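Long-range contact in transcriptional regulator, LacI family (PDB 3JY6), which probably acts as a DNA-binding transcription factor that recognises cis-regulatory sequences, as members of the LacI family do: residues F118-S131 with Q178-W192. Numbering follows the deposited sequence.
Sequences FRQQGYQHVVVLTS and QNDQKTVAFALKERW
H125-L129 and T183-A187 run as neighbouring parallel strands, 19° apart in direction, their backbone bonds extending from H125 N on K182 O to L188 N on L129 O. They are inner neighbours in the parallel sheet of one lobe of the periplasmic-binding-protein fold, with strand 152-158, added by the chain between them, beyond 125-131 and strand 211-215 beyond 183-187. Beta-branched V126, V127, V128 and V184 suit such extended backbone.

Just ahead of H125, K182 bends at chi3 and folds over one face of the Y123 ring. Its CE lies 3.6 Å from the centroid of the Y123 ring, and the ammonium adds a cation-pi contact while K182 NZ donates to Q121 O at 2.8 Å. G122, whose positive phi closes a Schellman motif, leaves room for the lysine chain. V184 sends its two methyls different ways: CG1 sits over the F118 ring face, 3.6 Å from F118 CD1, and CG2 presses on Y123 CB. A serine in place of Y123 would probably leave the K182 chain without its aromatic platform and open a gap beside it.

On the opposite face, H125 swings CG anti to its own N (chi1 173°), alongside T183. H125 ND1 donates to T183 OG1 at 2.8 Å, while H125 NE2 bonds D154, so both imidazole nitrogens are engaged; T183 OG1 in turn donates to Q181 O.

At the far end, L129 CD2 packs 3.6 Å from W192 CB. The indole edge meets a serine hydroxyl that E160 also holds: W192 NE1 donates to S131 OG at 2.9 Å, the oxygen lying 18° out of the indole plane.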
loop_
_atom_site.group_PDB
_atom_site.type_symbol
_atom_site.label_atom_id
_atom_site.label_comp_id
_atom_site.label_asym_id
_atom_site.label_seq_id
_atom_site.Cartn_x
_atom_site.Cartn_y
_atom_site.Cartn_z
ATOM N N PHE A 118 20.070 9.471 18.340
ATOM C CA PHE A 118 20.135 8.182 19.027
ATOM C C PHE A 118 21.409 8.014 19.849
ATOM O O PHE A 118 21.379 7.414 20.920
ATOM C CB PHE A 118 19.971 7.033 18.026
ATOM C CG PHE A 118 18.536 6.671 17.779
ATOM C CD1 PHE A 118 17.816 5.978 18.747
ATOM C CD2 PHE A 118 17.878 7.099 16.624
ATOM C CE1 PHE A 118 16.456 5.721 18.577
ATOM C CE2 PHE A 118 16.516 6.851 16.439
ATOM C CZ PHE A 118 15.797 6.161 17.417
ATOM N N ARG A 119 22.520 8.551 19.356
ATOM C CA ARG A 119 23.790 8.476 20.078
ATOM C C ARG A 119 23.687 9.225 21.402
ATOM O O ARG A 119 24.185 8.764 22.423
ATOM C CB ARG A 119 24.908 9.103 19.248
ATOM C CG ARG A 119 25.494 8.177 18.216
ATOM C CD ARG A 119 26.778 7.567 18.740
ATOM N NE ARG A 119 27.926 8.451 18.537
ATOM C CZ ARG A 119 29.132 8.235 19.051
ATOM N NH1 ARG A 119 29.346 7.165 19.809
ATOM N NH2 ARG A 119 30.127 9.073 18.792
ATOM N N GLN A 120 23.036 10.384 21.375
ATOM C CA GLN A 120 22.891 11.201 22.572
ATOM C C GLN A 120 22.081 10.490 23.652
ATOM O O GLN A 120 22.138 10.861 24.825
ATOM C CB GLN A 120 22.262 12.546 22.203
ATOM C CG GLN A 120 23.100 13.303 21.175
ATOM C CD GLN A 120 22.451 14.585 20.692
ATOM O OE1 GLN A 120 21.272 14.607 20.338
ATOM N NE2 GLN A 120 23.226 15.656 20.657
ATOM N N GLN A 121 21.342 9.457 23.260
ATOM C CA GLN A 121 20.555 8.708 24.227
ATOM C C GLN A 121 21.310 7.472 24.696
ATOM O O GLN A 121 20.782 6.683 25.474
ATOM C CB GLN A 121 19.206 8.289 23.639
ATOM C CG GLN A 121 18.350 9.449 23.185
ATOM C CD GLN A 121 16.886 9.285 23.554
ATOM O OE1 GLN A 121 16.237 8.295 23.194
ATOM N NE2 GLN A 121 16.354 10.268 24.279
ATOM N N GLY A 122 22.533 7.298 24.204
ATOM C CA GLY A 122 23.327 6.156 24.616
ATOM C C GLY A 122 23.575 5.049 23.607
ATOM O O GLY A 122 24.505 4.276 23.773
ATOM N N TYR A 123 22.740 4.959 22.580
ATOM C CA TYR A 123 22.871 3.935 21.548
ATOM C C TYR A 123 24.079 4.236 20.657
ATOM O O TYR A 123 24.002 5.062 19.744
ATOM C CB TYR A 123 21.583 3.897 20.716
ATOM C CG TYR A 123 20.347 3.648 21.553
ATOM C CD1 TYR A 123 20.014 2.362 21.964
ATOM C CD2 TYR A 123 19.537 4.707 21.973
ATOM C CE1 TYR A 123 18.905 2.129 22.771
ATOM C CE2 TYR A 123 18.425 4.491 22.786
ATOM C CZ TYR A 123 18.115 3.196 23.184
ATOM O OH TYR A 123 17.032 2.963 23.998
ATOM N N GLN A 124 25.188 3.555 20.919
ATOM C CA GLN A 124 26.427 3.774 20.166
ATOM C C GLN A 124 26.621 2.783 19.021
ATOM O O GLN A 124 27.366 3.042 18.069
ATOM C CB GLN A 124 27.622 3.662 21.119
ATOM C CG GLN A 124 27.422 4.361 22.454
ATOM C CD GLN A 124 27.793 5.827 22.414
ATOM O OE1 GLN A 124 28.972 6.182 22.383
ATOM N NE2 GLN A 124 26.787 6.688 22.409
ATOM N N HIS A 125 25.952 1.643 19.124
ATOM C CA HIS A 125 26.077 0.589 18.127
ATOM C C HIS A 125 24.895 0.571 17.165
ATOM O O HIS A 125 23.770 0.259 17.556
ATOM C CB HIS A 125 26.203 -0.749 18.853
ATOM C CG HIS A 125 26.176 -1.941 17.954
ATOM N ND1 HIS A 125 25.462 -3.077 18.264
ATOM C CD2 HIS A 125 26.771 -2.182 16.763
ATOM C CE1 HIS A 125 25.615 -3.968 17.302
ATOM N NE2 HIS A 125 26.405 -3.449 16.379
ATOM N N VAL A 126 25.148 0.900 15.903
ATOM C CA VAL A 126 24.078 0.920 14.919
ATOM C C VAL A 126 24.109 -0.292 13.999
ATOM O O VAL A 126 25.144 -0.641 13.431
ATOM C CB VAL A 126 24.132 2.196 14.062
ATOM C CG1 VAL A 126 22.864 2.301 13.210
ATOM C CG2 VAL A 126 24.284 3.413 14.954
ATOM N N VAL A 127 22.958 -0.938 13.873
ATOM C CA VAL A 127 22.808 -2.103 13.020
ATOM C C VAL A 127 21.942 -1.654 11.860
ATOM O O VAL A 127 20.735 -1.465 12.002
ATOM C CB VAL A 127 22.124 -3.267 13.778
ATOM C CG1 VAL A 127 21.862 -4.431 12.824
ATOM C CG2 VAL A 127 23.014 -3.733 14.923
ATOM N N VAL A 128 22.576 -1.466 10.711
ATOM C CA VAL A 128 21.886 -1.014 9.513
ATOM C C VAL A 128 21.269 -2.175 8.735
ATOM O O VAL A 128 21.963 -3.123 8.368
ATOM C CB VAL A 128 22.857 -0.271 8.579
ATOM C CG1 VAL A 128 22.105 0.284 7.387
ATOM C CG2 VAL A 128 23.580 0.834 9.336
ATOM N N LEU A 129 19.965 -2.103 8.493
ATOM C CA LEU A 129 19.265 -3.132 7.724
ATOM C C LEU A 129 18.867 -2.446 6.421
ATOM O O LEU A 129 18.159 -1.430 6.445
ATOM C CB LEU A 129 18.028 -3.619 8.472
ATOM C CG LEU A 129 17.160 -4.684 7.793
ATOM C CD1 LEU A 129 17.987 -5.941 7.478
ATOM C CD2 LEU A 129 15.983 -5.014 8.708
ATOM N N THR A 130 19.298 -2.994 5.284
ATOM C CA THR A 130 19.010 -2.339 4.009
ATOM C C THR A 130 18.981 -3.242 2.771
ATOM O O THR A 130 19.413 -4.400 2.801
ATOM C CB THR A 130 20.083 -1.255 3.746
ATOM O OG1 THR A 130 19.781 -0.532 2.553
ATOM C CG2 THR A 130 21.447 -1.907 3.568
ATOM N N SER A 131 18.454 -2.699 1.677
ATOM C CA SER A 131 18.465 -3.424 0.416
ATOM C C SER A 131 19.882 -3.109 -0.062
ATOM O O SER A 131 20.475 -2.136 0.396
ATOM C CB SER A 131 17.439 -2.861 -0.566
ATOM O OG SER A 131 16.119 -3.085 -0.099
ATOM N N GLN A 178 25.621 -9.003 19.459
ATOM C CA GLN A 178 27.036 -9.326 19.632
ATOM C C GLN A 178 27.741 -8.695 20.828
ATOM O O GLN A 178 28.571 -9.341 21.462
ATOM C CB GLN A 178 27.833 -9.042 18.348
ATOM C CG GLN A 178 27.846 -7.608 17.881
ATOM C CD GLN A 178 28.685 -7.426 16.625
ATOM O OE1 GLN A 178 29.155 -8.401 16.033
ATOM N NE2 GLN A 178 28.868 -6.177 16.208
ATOM N N ASN A 179 27.441 -7.444 21.150
ATOM C CA ASN A 179 28.092 -6.833 22.300
ATOM C C ASN A 179 27.126 -6.122 23.253
ATOM O O ASN A 179 25.907 -6.179 23.081
ATOM C CB ASN A 179 29.220 -5.884 21.852
ATOM C CG ASN A 179 28.789 -4.912 20.766
ATOM O OD1 ASN A 179 27.863 -4.121 20.954
ATOM N ND2 ASN A 179 29.475 -4.962 19.617
ATOM N N ASP A 180 27.680 -5.470 24.268
ATOM C CA ASP A 180 26.861 -4.774 25.255
ATOM C C ASP A 180 26.510 -3.326 24.947
ATOM O O ASP A 180 25.712 -2.719 25.663
ATOM C CB ASP A 180 27.516 -4.853 26.631
ATOM C CG ASP A 180 27.476 -6.249 27.207
ATOM O OD1 ASP A 180 26.525 -7.001 26.885
ATOM O OD2 ASP A 180 28.382 -6.598 27.992
ATOM N N GLN A 181 27.102 -2.768 23.896
ATOM C CA GLN A 181 26.791 -1.394 23.527
ATOM C C GLN A 181 25.292 -1.281 23.256
ATOM O O GLN A 181 24.708 -2.188 22.659
ATOM C CB GLN A 181 27.601 -0.986 22.283
ATOM C CG GLN A 181 28.960 -0.374 22.632
ATOM C CD GLN A 181 29.874 -0.128 21.431
ATOM O OE1 GLN A 181 29.430 0.266 20.348
ATOM N NE2 GLN A 181 31.175 -0.341 21.636
ATOM N N LYS A 182 24.661 -0.203 23.729
ATOM C CA LYS A 182 23.236 0.001 23.470
ATOM C C LYS A 182 23.181 0.025 21.958
ATOM O O LYS A 182 24.061 0.595 21.311
ATOM C CB LYS A 182 22.724 1.334 24.040
ATOM C CG LYS A 182 22.507 1.329 25.543
ATOM C CD LYS A 182 21.961 2.668 26.060
ATOM C CE LYS A 182 20.504 2.898 25.659
ATOM N NZ LYS A 182 19.922 4.129 26.287
ATOM N N THR A 183 22.147 -0.590 21.401
ATOM C CA THR A 183 22.036 -0.712 19.956
ATOM C C THR A 183 20.751 -0.188 19.331
ATOM O O THR A 183 19.677 -0.303 19.918
ATOM C CB THR A 183 22.175 -2.198 19.562
ATOM O OG1 THR A 183 23.387 -2.720 20.112
ATOM C CG2 THR A 183 22.187 -2.364 18.041
ATOM N N VAL A 184 20.880 0.374 18.128
ATOM C CA VAL A 184 19.738 0.859 17.353
ATOM C C VAL A 184 19.696 0.059 16.051
ATOM O O VAL A 184 20.673 0.061 15.291
ATOM C CB VAL A 184 19.875 2.312 16.854
ATOM C CG1 VAL A 184 18.519 2.991 16.876
ATOM C CG2 VAL A 184 20.929 3.052 17.606
ATOM N N ALA A 185 18.581 -0.612 15.793
ATOM C CA ALA A 185 18.425 -1.342 14.543
ATOM C C ALA A 185 17.836 -0.249 13.634
ATOM O O ALA A 185 16.744 0.258 13.901
ATOM C CB ALA A 185 17.448 -2.498 14.719
ATOM N N PHE A 186 18.572 0.126 12.588
ATOM C CA PHE A 186 18.163 1.200 11.674
ATOM C C PHE A 186 17.829 0.672 10.266
ATOM O O PHE A 186 18.715 0.282 9.507
ATOM C CB PHE A 186 19.309 2.222 11.624
ATOM C CG PHE A 186 18.922 3.611 11.153
ATOM C CD1 PHE A 186 19.611 4.718 11.654
ATOM C CD2 PHE A 186 17.958 3.815 10.175
ATOM C CE1 PHE A 186 19.350 6.002 11.188
ATOM C CE2 PHE A 186 17.687 5.089 9.699
ATOM C CZ PHE A 186 18.384 6.188 10.204
ATOM N N ALA A 187 16.542 0.653 9.937
ATOM C CA ALA A 187 16.083 0.190 8.631
ATOM C C ALA A 187 16.130 1.353 7.639
ATOM O O ALA A 187 15.590 2.429 7.899
ATOM C CB ALA A 187 14.656 -0.356 8.741
ATOM N N LEU A 188 16.785 1.133 6.505
ATOM C CA LEU A 188 16.893 2.154 5.473
ATOM C C LEU A 188 15.675 2.180 4.561
ATOM O O LEU A 188 15.486 3.122 3.796
ATOM C CB LEU A 188 18.161 1.935 4.652
ATOM C CG LEU A 188 19.363 2.808 5.031
ATOM C CD1 LEU A 188 19.514 2.905 6.542
ATOM C CD2 LEU A 188 20.599 2.236 4.373
ATOM N N LYS A 189 14.833 1.159 4.661
ATOM C CA LYS A 189 13.635 1.079 3.838
ATOM C C LYS A 189 12.469 0.588 4.675
ATOM O O LYS A 189 12.624 -0.282 5.531
ATOM C CB LYS A 189 13.867 0.138 2.644
ATOM C CG LYS A 189 12.765 0.187 1.591
ATOM C CD LYS A 189 13.040 -0.745 0.410
ATOM C CE LYS A 189 11.930 -0.638 -0.650
ATOM N NZ LYS A 189 12.161 -1.521 -1.840
ATOM N N GLU A 190 11.293 1.138 4.412
ATOM C CA GLU A 190 10.097 0.785 5.156
ATOM C C GLU A 190 9.777 -0.719 5.247
ATOM O O GLU A 190 9.476 -1.227 6.334
ATOM C CB GLU A 190 8.903 1.562 4.578
ATOM C CG GLU A 190 7.593 1.358 5.319
ATOM C CD GLU A 190 6.699 2.596 5.311
ATOM O OE1 GLU A 190 6.471 3.198 4.237
ATOM O OE2 GLU A 190 6.215 2.968 6.395
ATOM N N ARG A 191 9.852 -1.434 4.127
ATOM C CA ARG A 191 9.527 -2.861 4.123
ATOM C C ARG A 191 10.303 -3.691 5.134
ATOM O O ARG A 191 9.743 -4.578 5.774
ATOM C CB ARG A 191 9.727 -3.450 2.724
ATOM C CG ARG A 191 11.118 -3.252 2.156
ATOM C CD ARG A 191 11.181 -3.782 0.725
ATOM N NE ARG A 191 10.927 -5.219 0.686
ATOM C CZ ARG A 191 10.891 -5.946 -0.427
ATOM N NH1 ARG A 191 11.095 -5.366 -1.605
ATOM N NH2 ARG A 191 10.649 -7.250 -0.364
ATOM N N TRP A 192 11.592 -3.411 5.270
ATOM C CA TRP A 192 12.429 -4.146 6.208
ATOM C C TRP A 192 12.002 -3.884 7.648
ATOM O O TRP A 192 12.009 -4.793 8.476
ATOM C CB TRP A 192 13.891 -3.759 5.994
ATOM C CG TRP A 192 14.389 -4.073 4.596
ATOM C CD1 TRP A 192 15.229 -3.314 3.836
ATOM C CD2 TRP A 192 14.054 -5.216 3.798
ATOM N NE1 TRP A 192 15.437 -3.911 2.607
ATOM C CE2 TRP A 192 14.730 -5.081 2.562
ATOM C CE3 TRP A 192 13.253 -6.351 4.008
ATOM C CZ2 TRP A 192 14.619 -6.029 1.531
ATOM C CZ3 TRP A 192 13.142 -7.297 2.979
ATOM C CH2 TRP A 192 13.828 -7.126 1.759
#